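Local coordinates for sensor protein (Pseudomonas syringae pv. tomato, PDB 2R8R), which probably acts as the ATP-dependent histidine kinase of a two-component system, represented here by its N-terminal sensor domain of the P-loop NTPase clan, at residues Leu63-Glu66 / Thr71-Glu74; Met75-Leu80 / Trp107-Glu112; Ala94-Pro99 / His103-Gln108. All blocks are in the same frame, centred on the assembly; numbering follows the deposited sequence.

Contact 1 (Leu63-Glu66 / Thr71-Glu74); sequences LRTE and TLEE
Leu-63 to Glu-66 and Thr-71 to Glu-74 run antiparallel as the two arms of a beta hairpin, joined by four backbone hydrogen bonds. Leu-63 and Glu-74 exchange one pair, of which Leu-63 N to Glu-74 O measures 2.7 Å. Thr-65 and Leu-72 exchange the other pair, with Thr-65 N reaching Leu-72 O at 2.9 Å. Between and beyond these pairs come the non-hydrogen-bonded positions, Arg-64 with Glu-73 and Glu-66 with Thr-71. CA-H...O contacts add to the pairing there, for instance Glu-73 CA to Leu-63 O at 3.1 Å.

Arg-64, Glu-66, Thr-71 and Glu-73 share one face. Arg-64 and Glu-73 rise side by side in the same direction, and NH2 of Arg-64 meets OE2 of Glu-73 in a salt bridge of 3.2 Å. The guanidinium and carboxylate planes stand 89° apart, so this is a single-point contact and not a flat two-pronged one, while CG of Glu-73 lies over one guanidinium face. Farther along, the chain of Glu-66 bends at chi2 (-66°), which swings its carboxylate back across the strand; OG1 of Thr-71 donates to OE2 of Glu-66 at 2.8 Å, on its syn side and somewhat out of the carboxylate plane.

The van der Waals contacts are few. CG of Arg-64 touches CG2 of Thr-71 at 3.8 Å, and on the reverse face the hydroxyl oxygen OG1 of Thr-65 rests 3.6 Å from CB of Leu-72. Leu-72 also packs on Ala-98 and Pro-99, and the carboxylate of Glu-74 turns away to His-95, Arg-106 and the backbone N of Ala-98.

With five of the eight residues exposed, the hairpin's cohesion across the strands rests chiefly on its backbone bonds, and the salt bridge, at a partly exposed face, is probably screened by solvent.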
loop_
_atom_site.group_PDB
_atom_site.type_symbol
_atom_site.label_atom_id
_atom_site.label_comp_id
_atom_site.label_asym_id
_atom_site.label_seq_id
_atom_site.Cartn_x
_atom_site.Cartn_y
_atom_site.Cartn_z
ATOM N N LEU A 63 2.229 3.186 -16.453
ATOM C CA LEU A 63 2.404 2.365 -17.655
ATOM C C LEU A 63 1.282 1.342 -17.756
ATOM O O LEU A 63 1.077 0.552 -16.849
ATOM C CB LEU A 63 3.748 1.624 -17.614
ATOM C CG LEU A 63 5.056 2.422 -17.503
ATOM C CD1 LEU A 63 6.205 1.488 -17.147
ATOM C CD2 LEU A 63 5.331 3.182 -18.793
ATOM N N ARG A 64 0.578 1.347 -18.881
ATOM C CA ARG A 64 -0.390 0.305 -19.203
ATOM C C ARG A 64 0.183 -0.787 -20.100
ATOM O O ARG A 64 0.760 -0.486 -21.130
ATOM C CB ARG A 64 -1.623 0.934 -19.857
ATOM C CG ARG A 64 -2.588 1.441 -18.788
ATOM C CD ARG A 64 -3.472 2.601 -19.221
ATOM N NE ARG A 64 -3.995 3.243 -18.013
ATOM C CZ ARG A 64 -3.376 4.196 -17.314
ATOM N NH1 ARG A 64 -2.188 4.673 -17.704
ATOM N NH2 ARG A 64 -3.959 4.683 -16.223
ATOM N N THR A 65 0.052 -2.050 -19.678
ATOM C CA THR A 65 0.262 -3.189 -20.557
ATOM C C THR A 65 -1.041 -3.981 -20.712
ATOM O O THR A 65 -2.018 -3.724 -20.009
ATOM C CB THR A 65 1.406 -4.112 -20.085
ATOM O OG1 THR A 65 1.203 -4.523 -18.726
ATOM C CG2 THR A 65 2.745 -3.398 -20.231
ATOM N N GLU A 66 -1.057 -4.882 -21.690
ATOM C CA GLU A 66 -2.110 -5.884 -21.850
ATOM C C GLU A 66 -1.521 -7.249 -21.515
ATOM O O GLU A 66 -0.426 -7.579 -21.975
ATOM C CB GLU A 66 -2.639 -5.893 -23.287
ATOM C CG GLU A 66 -3.241 -4.570 -23.739
ATOM C CD GLU A 66 -4.519 -4.209 -22.970
ATOM O OE1 GLU A 66 -5.411 -5.098 -22.812
ATOM O OE2 GLU A 66 -4.628 -3.029 -22.554
ATOM N N THR A 71 -5.913 -5.134 -18.745
ATOM C CA THR A 71 -5.064 -3.950 -18.768
ATOM C C THR A 71 -4.430 -3.810 -17.397
ATOM O O THR A 71 -5.126 -3.539 -16.425
ATOM C CB THR A 71 -5.873 -2.684 -19.101
ATOM O OG1 THR A 71 -6.428 -2.808 -20.415
ATOM C CG2 THR A 71 -4.988 -1.432 -19.041
ATOM N N LEU A 72 -3.116 -4.037 -17.343
ATOM C CA LEU A 72 -2.295 -3.912 -16.146
ATOM C C LEU A 72 -1.653 -2.520 -16.123
ATOM O O LEU A 72 -1.314 -2.006 -17.162
ATOM C CB LEU A 72 -1.209 -4.998 -16.142
ATOM C CG LEU A 72 -1.675 -6.473 -16.131
ATOM C CD1 LEU A 72 -0.530 -7.456 -15.880
ATOM C CD2 LEU A 72 -2.775 -6.656 -15.090
ATOM N N GLU A 73 -1.553 -1.909 -14.933
ATOM C CA GLU A 73 -0.953 -0.577 -14.722
ATOM C C GLU A 73 0.213 -0.728 -13.756
ATOM O O GLU A 73 0.098 -1.421 -12.749
ATOM C CB GLU A 73 -1.955 0.404 -14.111
ATOM C CG GLU A 73 -3.254 0.608 -14.877
ATOM C CD GLU A 73 -4.304 1.281 -14.022
ATOM O OE1 GLU A 73 -4.429 0.924 -12.822
ATOM O OE2 GLU A 73 -5.003 2.201 -14.521
ATOM N N GLU A 74 1.350 -0.121 -14.079
ATOM C CA GLU A 74 2.465 -0.038 -13.158
ATOM C C GLU A 74 2.943 1.391 -13.076
ATOM O O GLU A 74 2.800 2.169 -14.015
ATOM C CB GLU A 74 3.683 -0.849 -13.645
ATOM C CG GLU A 74 3.798 -2.289 -13.247
ATOM C CD GLU A 74 3.289 -2.603 -11.890
ATOM O OE1 GLU A 74 3.562 -1.818 -10.961
ATOM O OE2 GLU A 74 2.646 -3.661 -11.751
#

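Contact 2 (Met75-Leu80 / Trp107-Glu112)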
loop_
_atom_site.group_PDB
_atom_site.type_symbol
_atom_site.label_atom_id
_atom_site.label_comp_id
_atom_site.label_asym_id
_atom_site.label_seq_id
_atom_site.Cartn_x
_atom_site.Cartn_y
_atom_site.Cartn_z
HETATM N N MSE A 75 3.553 1.689 -11.938
HETATM C CA MSE A 75 4.343 2.855 -11.748
HETATM C C MSE A 75 5.424 2.950 -12.845
HETATM O O MSE A 75 6.085 1.935 -13.214
HETATM C CB MSE A 75 4.990 2.753 -10.393
HETATM C CG MSE A 75 5.806 3.890 -10.019
HETATM SE SE MSE A 75 6.737 3.542 -8.352
HETATM C CE MSE A 75 7.741 2.035 -8.843
ATOM N N ASP A 76 5.563 4.162 -13.378
ATOM C CA ASP A 76 6.572 4.444 -14.360
ATOM C C ASP A 76 7.882 4.790 -13.666
ATOM O O ASP A 76 8.262 5.936 -13.554
ATOM C CB ASP A 76 6.112 5.557 -15.278
ATOM C CG ASP A 76 6.990 5.717 -16.480
ATOM O OD1 ASP A 76 8.031 5.042 -16.589
ATOM O OD2 ASP A 76 6.616 6.513 -17.345
ATOM N N LEU A 77 8.579 3.752 -13.233
ATOM C CA LEU A 77 9.803 3.858 -12.465
ATOM C C LEU A 77 10.884 4.682 -13.193
ATOM O O LEU A 77 11.535 5.552 -12.597
ATOM C CB LEU A 77 10.316 2.442 -12.184
ATOM C CG LEU A 77 11.593 2.249 -11.348
ATOM C CD1 LEU A 77 11.461 2.909 -9.953
ATOM C CD2 LEU A 77 11.927 0.721 -11.246
ATOM N N ASP A 78 11.063 4.375 -14.472
ATOM C CA ASP A 78 12.019 5.042 -15.330
ATOM C C ASP A 78 11.757 6.532 -15.402
ATOM O O ASP A 78 12.655 7.286 -15.299
ATOM C CB ASP A 78 11.954 4.479 -16.759
ATOM C CG ASP A 78 12.593 3.116 -16.887
ATOM O OD1 ASP A 78 12.720 2.439 -15.849
ATOM O OD2 ASP A 78 12.970 2.716 -18.026
ATOM N N ALA A 79 10.516 6.950 -15.574
ATOM C CA ALA A 79 10.208 8.373 -15.587
ATOM C C ALA A 79 10.445 9.017 -14.222
ATOM O O ALA A 79 10.879 10.172 -14.166
ATOM C CB ALA A 79 8.776 8.620 -16.068
ATOM N N LEU A 80 10.160 8.291 -13.130
ATOM C CA LEU A 80 10.341 8.837 -11.787
ATOM C C LEU A 80 11.824 9.052 -11.495
ATOM O O LEU A 80 12.201 10.026 -10.853
ATOM C CB LEU A 80 9.690 7.933 -10.704
ATOM C CG LEU A 80 8.148 7.843 -10.704
ATOM C CD1 LEU A 80 7.660 6.642 -9.901
ATOM C CD2 LEU A 80 7.471 9.142 -10.293
ATOM N N TRP A 107 8.412 -3.523 -4.149
ATOM C CA TRP A 107 9.375 -3.157 -3.120
ATOM C C TRP A 107 10.772 -2.911 -3.699
ATOM O O TRP A 107 11.445 -2.010 -3.247
ATOM C CB TRP A 107 9.396 -4.118 -1.921
ATOM C CG TRP A 107 9.943 -5.527 -2.109
ATOM C CD1 TRP A 107 9.210 -6.672 -2.189
ATOM C CD2 TRP A 107 11.324 -5.933 -2.151
ATOM N NE1 TRP A 107 10.043 -7.764 -2.296
ATOM C CE2 TRP A 107 11.342 -7.341 -2.300
ATOM C CE3 TRP A 107 12.545 -5.245 -2.091
ATOM C CZ2 TRP A 107 12.533 -8.072 -2.392
ATOM C CZ3 TRP A 107 13.726 -5.970 -2.184
ATOM C CH2 TRP A 107 13.708 -7.363 -2.339
ATOM N N GLN A 108 11.162 -3.659 -4.732
ATOM C CA GLN A 108 12.427 -3.404 -5.442
ATOM C C GLN A 108 12.434 -2.096 -6.205
ATOM O O GLN A 108 13.456 -1.435 -6.269
ATOM C CB GLN A 108 12.738 -4.522 -6.430
ATOM C CG GLN A 108 12.996 -5.831 -5.809
ATOM C CD GLN A 108 13.079 -6.930 -6.847
ATOM O OE1 GLN A 108 12.131 -7.672 -7.008
ATOM N NE2 GLN A 108 14.210 -7.006 -7.592
ATOM N N ASP A 109 11.315 -1.750 -6.829
ATOM C CA ASP A 109 11.130 -0.438 -7.425
ATOM C C ASP A 109 11.399 0.672 -6.405
ATOM O O ASP A 109 12.097 1.639 -6.671
ATOM C CB ASP A 109 9.689 -0.249 -7.919
ATOM C CG ASP A 109 9.306 -1.149 -9.117
ATOM O OD1 ASP A 109 10.159 -1.905 -9.679
ATOM O OD2 ASP A 109 8.118 -1.055 -9.496
ATOM N N ILE A 110 10.808 0.511 -5.228
ATOM C CA ILE A 110 10.996 1.401 -4.110
ATOM C C ILE A 110 12.447 1.471 -3.650
ATOM O O ILE A 110 12.965 2.553 -3.409
ATOM C CB ILE A 110 10.048 1.007 -2.920
ATOM C CG1 ILE A 110 8.602 1.385 -3.285
ATOM C CG2 ILE A 110 10.517 1.658 -1.658
ATOM C CD1 ILE A 110 7.510 0.769 -2.434
ATOM N N GLN A 111 13.112 0.335 -3.526
ATOM C CA GLN A 111 14.498 0.367 -3.075
ATOM C C GLN A 111 15.321 1.178 -4.064
ATOM O O GLN A 111 16.182 1.912 -3.655
ATOM C CB GLN A 111 15.118 -1.050 -2.881
ATOM C CG GLN A 111 14.527 -1.972 -1.809
ATOM C CD GLN A 111 14.542 -1.385 -0.419
ATOM O OE1 GLN A 111 15.548 -0.827 0.023
ATOM N NE2 GLN A 111 13.423 -1.526 0.303
ATOM N N GLU A 112 15.037 1.048 -5.357
ATOM C CA GLU A 112 15.752 1.786 -6.407
ATOM C C GLU A 112 15.569 3.296 -6.336
ATOM O O GLU A 112 16.507 4.048 -6.552
ATOM C CB GLU A 112 15.355 1.325 -7.826
ATOM C CG GLU A 112 16.360 1.765 -8.861
ATOM C CD GLU A 112 16.107 1.281 -10.262
ATOM O OE1 GLU A 112 14.975 0.864 -10.578
ATOM O OE2 GLU A 112 17.077 1.340 -11.074
HETATM O O HOH W 1 7.332 -0.260 -11.984
#
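Leu-77 pushes its isobutyl end between Asp-109 and Glu-112, which sit one helical turn apart on helix 106-115. Its CD2 methyl is modelled 3.1 Å from OE1 of Glu-112, an approach so short that its detail is doubtful, and lies 3.5 Å from OD1 of Asp-109. The other methyl, CD1, rests against the backbone O of Asp-109 at 3.6 Å. Leu-77 can reach across because its CG stands anti to the backbone N (chi1 -178°), which carries both methyls out toward the facing helix. The extended chain of Glu-112 crosses it at a slant. Met-75, a selenomethionine in this crystal, slides past Asp-109 in the opposite direction, though the exact position of its CE is doubtful.

Direct polar bonding between the segments is absent; a water does that job. It lies 2.8 Å from O of Met-75 and 2.7 Å from OD2 of Asp-109, tying the chain just ahead of helix 77-83 to the aspartate.

In the P-loop NTPase fold, helix 106-115 is the helix of the beta-alpha-beta crossover linking the adjacent parallel strands 87-90 and 119-125. Helix 77-83 leads into the first of these strands. Both segments reach that strand through Val-90, touched by Met-75 and by Ile-110, while Leu-77 and Leu-80 pack on Leu-113.

Farther out, Asp-109 is fixed by partners beyond the two segments: OD1 accepts from ND1 of His-103, and OD2 takes a weak hydrogen bond from ND2 of Asn-97. Asp-76, at the N-cap of helix 77-83, is also the centre of an inverse gamma turn. OD1 of Asp-76 receives N of Ala-79 at 3.3 Å, from well above the carboxylate plane.

Contact 3 (Ala94-Pro99 / His103-Gln108)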
loop_
_atom_site.group_PDB
_atom_site.type_symbol
_atom_site.label_atom_id
_atom_site.label_comp_id
_atom_site.label_asym_id
_atom_site.label_seq_id
_atom_site.Cartn_x
_atom_site.Cartn_y
_atom_site.Cartn_z
ATOM N N ALA A 94 3.804 -4.605 -0.998
ATOM C CA ALA A 94 3.849 -6.043 -1.369
ATOM C C ALA A 94 3.446 -6.417 -2.817
ATOM O O ALA A 94 3.536 -7.565 -3.188
ATOM C CB ALA A 94 3.004 -6.864 -0.387
ATOM N N HIS A 95 3.028 -5.458 -3.622
ATOM C CA HIS A 95 2.670 -5.702 -5.010
ATOM C C HIS A 95 3.713 -6.451 -5.839
ATOM O O HIS A 95 4.923 -6.134 -5.840
ATOM C CB HIS A 95 2.358 -4.358 -5.648
ATOM C CG HIS A 95 1.880 -4.416 -7.066
ATOM N ND1 HIS A 95 0.569 -4.683 -7.405
ATOM C CD2 HIS A 95 2.507 -4.113 -8.223
ATOM C CE1 HIS A 95 0.426 -4.582 -8.717
ATOM N NE2 HIS A 95 1.591 -4.245 -9.232
ATOM N N THR A 96 3.225 -7.445 -6.563
ATOM C CA THR A 96 4.008 -8.167 -7.562
ATOM C C THR A 96 3.739 -7.488 -8.896
ATOM O O THR A 96 2.588 -7.378 -9.301
ATOM C CB THR A 96 3.608 -9.666 -7.586
ATOM O OG1 THR A 96 4.035 -10.267 -6.358
ATOM C CG2 THR A 96 4.263 -10.432 -8.755
ATOM N N ASN A 97 4.793 -6.986 -9.543
ATOM C CA ASN A 97 4.658 -6.167 -10.742
ATOM C C ASN A 97 4.156 -6.942 -11.969
ATOM O O ASN A 97 4.304 -8.135 -12.056
ATOM C CB ASN A 97 5.998 -5.498 -11.106
ATOM C CG ASN A 97 6.461 -4.479 -10.081
ATOM O OD1 ASN A 97 5.671 -3.957 -9.305
ATOM N ND2 ASN A 97 7.756 -4.189 -10.082
ATOM N N ALA A 98 3.600 -6.194 -12.912
ATOM C CA ALA A 98 3.073 -6.663 -14.168
ATOM C C ALA A 98 4.180 -7.321 -14.940
ATOM O O ALA A 98 5.318 -6.834 -14.895
ATOM C CB ALA A 98 2.494 -5.439 -14.982
ATOM N N PRO A 99 3.866 -8.420 -15.669
ATOM C CA PRO A 99 4.901 -9.091 -16.465
ATOM C C PRO A 99 5.659 -8.138 -17.395
ATOM O O PRO A 99 5.070 -7.223 -17.956
ATOM C CB PRO A 99 4.095 -10.142 -17.278
ATOM C CG PRO A 99 2.878 -10.417 -16.434
ATOM C CD PRO A 99 2.542 -9.067 -15.842
ATOM N N HIS A 103 11.740 -5.274 -12.418
ATOM C CA HIS A 103 11.766 -5.998 -11.165
ATOM C C HIS A 103 10.513 -6.857 -10.994
ATOM O O HIS A 103 9.424 -6.539 -11.500
ATOM C CB HIS A 103 11.801 -5.031 -9.998
ATOM C CG HIS A 103 12.917 -4.039 -10.064
ATOM N ND1 HIS A 103 12.717 -2.686 -9.913
ATOM C CD2 HIS A 103 14.230 -4.201 -10.335
ATOM C CE1 HIS A 103 13.874 -2.071 -10.018
ATOM N NE2 HIS A 103 14.802 -2.966 -10.301
ATOM N N THR A 104 10.689 -7.946 -10.265
ATOM C CA THR A 104 9.607 -8.834 -9.854
ATOM C C THR A 104 8.588 -8.128 -8.958
ATOM O O THR A 104 7.366 -8.269 -9.143
ATOM C CB THR A 104 10.212 -10.063 -9.138
ATOM O OG1 THR A 104 11.070 -10.752 -10.069
ATOM C CG2 THR A 104 9.112 -11.054 -8.641
ATOM N N LYS A 105 9.101 -7.347 -8.007
ATOM C CA LYS A 105 8.320 -6.811 -6.920
ATOM C C LYS A 105 8.396 -5.300 -6.900
ATOM O O LYS A 105 9.437 -4.701 -7.184
ATOM C CB LYS A 105 8.846 -7.350 -5.583
ATOM C CG LYS A 105 8.693 -8.839 -5.339
ATOM C CD LYS A 105 7.262 -9.403 -5.317
ATOM C CE LYS A 105 6.481 -9.005 -4.064
ATOM N NZ LYS A 105 5.155 -9.720 -3.783
ATOM N N ARG A 106 7.297 -4.672 -6.508
ATOM C CA ARG A 106 7.265 -3.220 -6.321
ATOM C C ARG A 106 8.173 -2.721 -5.197
ATOM O O ARG A 106 8.665 -1.632 -5.297
ATOM C CB ARG A 106 5.849 -2.760 -6.104
ATOM C CG ARG A 106 5.678 -1.267 -5.952
ATOM C CD ARG A 106 4.188 -0.940 -5.882
ATOM N NE ARG A 106 3.572 -1.023 -7.200
ATOM C CZ ARG A 106 2.269 -0.899 -7.425
ATOM N NH1 ARG A 106 1.424 -0.688 -6.405
ATOM N NH2 ARG A 106 1.804 -0.974 -8.682
ATOM N N TRP A 107 8.412 -3.523 -4.149
ATOM C CA TRP A 107 9.375 -3.157 -3.120
ATOM C C TRP A 107 10.772 -2.911 -3.699
ATOM O O TRP A 107 11.445 -2.010 -3.247
ATOM C CB TRP A 107 9.396 -4.118 -1.921
ATOM C CG TRP A 107 9.943 -5.527 -2.109
ATOM C CD1 TRP A 107 9.210 -6.672 -2.189
ATOM C CD2 TRP A 107 11.324 -5.933 -2.151
ATOM N NE1 TRP A 107 10.043 -7.764 -2.296
ATOM C CE2 TRP A 107 11.342 -7.341 -2.300
ATOM C CE3 TRP A 107 12.545 -5.245 -2.091
ATOM C CZ2 TRP A 107 12.533 -8.072 -2.392
ATOM C CZ3 TRP A 107 13.726 -5.970 -2.184
ATOM C CH2 TRP A 107 13.708 -7.363 -2.339
ATOM N N GLN A 108 11.162 -3.659 -4.732
ATOM C CA GLN A 108 12.427 -3.404 -5.442
ATOM C C GLN A 108 12.434 -2.096 -6.205
ATOM O O GLN A 108 13.456 -1.435 -6.269
ATOM C CB GLN A 108 12.738 -4.522 -6.430
ATOM C CG GLN A 108 12.996 -5.831 -5.809
ATOM C CD GLN A 108 13.079 -6.930 -6.847
ATOM O OE1 GLN A 108 12.131 -7.672 -7.008
ATOM N NE2 GLN A 108 14.210 -7.006 -7.592
HETATM O O HOH W 2 6.459 -5.626 -3.678
HETATM O O HOH W 3 6.425 -9.839 -11.474
#
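Thr-96 and Lys-105 come side by side in one isolated backbone bridge, flanked by Arg-106 N to His-95 O (2.9 Å, a nearly straight 174°) and by Asn-97 N to Thr-104 O at 2.9 Å. Two waters extend this pairing, one between O of His-95 and N of Trp-107, the other between O of Asn-97 and O of Thr-104.

Arg-106 lays its guanidinium flat on the imidazole of His-95, centres 3.7 Å apart and planes 24° from parallel; NH2 lies over the ring face, displaced toward its rim near CD2 and NE2. A bend at chi3 (-76°) turns the arginine chain so that the flat group lies over the ring. Both groups have further anchors: NH1 of Arg-106 bonds to O of Asp-91, and NE2 of His-95 to Glu-74.

Lys-105 begins by leading away, but its chain curls at chi2 and chi3 and brings NZ back to O of Ala-94 at 2.8 Å and OG1 of Thr-96 at 2.9 Å. O of Thr-147 is a third acceptor, so the ammonium is gripped from three residues. Asn-97 sends ND2 to O of His-103 at 3.2 Å, arriving from above the carbonyl plane.

Lys-105 is the N-cap of helix 106-115, and the facing residues belong to the loop that leaves strand 87-90, whose following Asp-91 is consistent with a Walker B position. The bridge thus folds this loop back onto the helix start, next to the hairpin 63-67/70-74, which Ala-98 and Pro-99 touch.

Contact 1 is a surface hairpin, its centre about 18 Å from the centre of the chain; contact 2 is buried, and contact 3 is partly buried. Contacts 2 and 3 both use helix 106-115 and share Trp-107 and Gln-108; contacts 1 and 2 are joined by the chain, since strand 70-74 runs into helix 77-83. Chemistry follows place. The outer hairpin relies on regular backbone bonds with charges at its exposed face, contact 2 on the methyls of Leu-77 and a bridging water, and the loop on varied polar and stacked groups. Glu-74 couples contact 1 to contact 3, and Asp-109 couples contact 2 to contact 3.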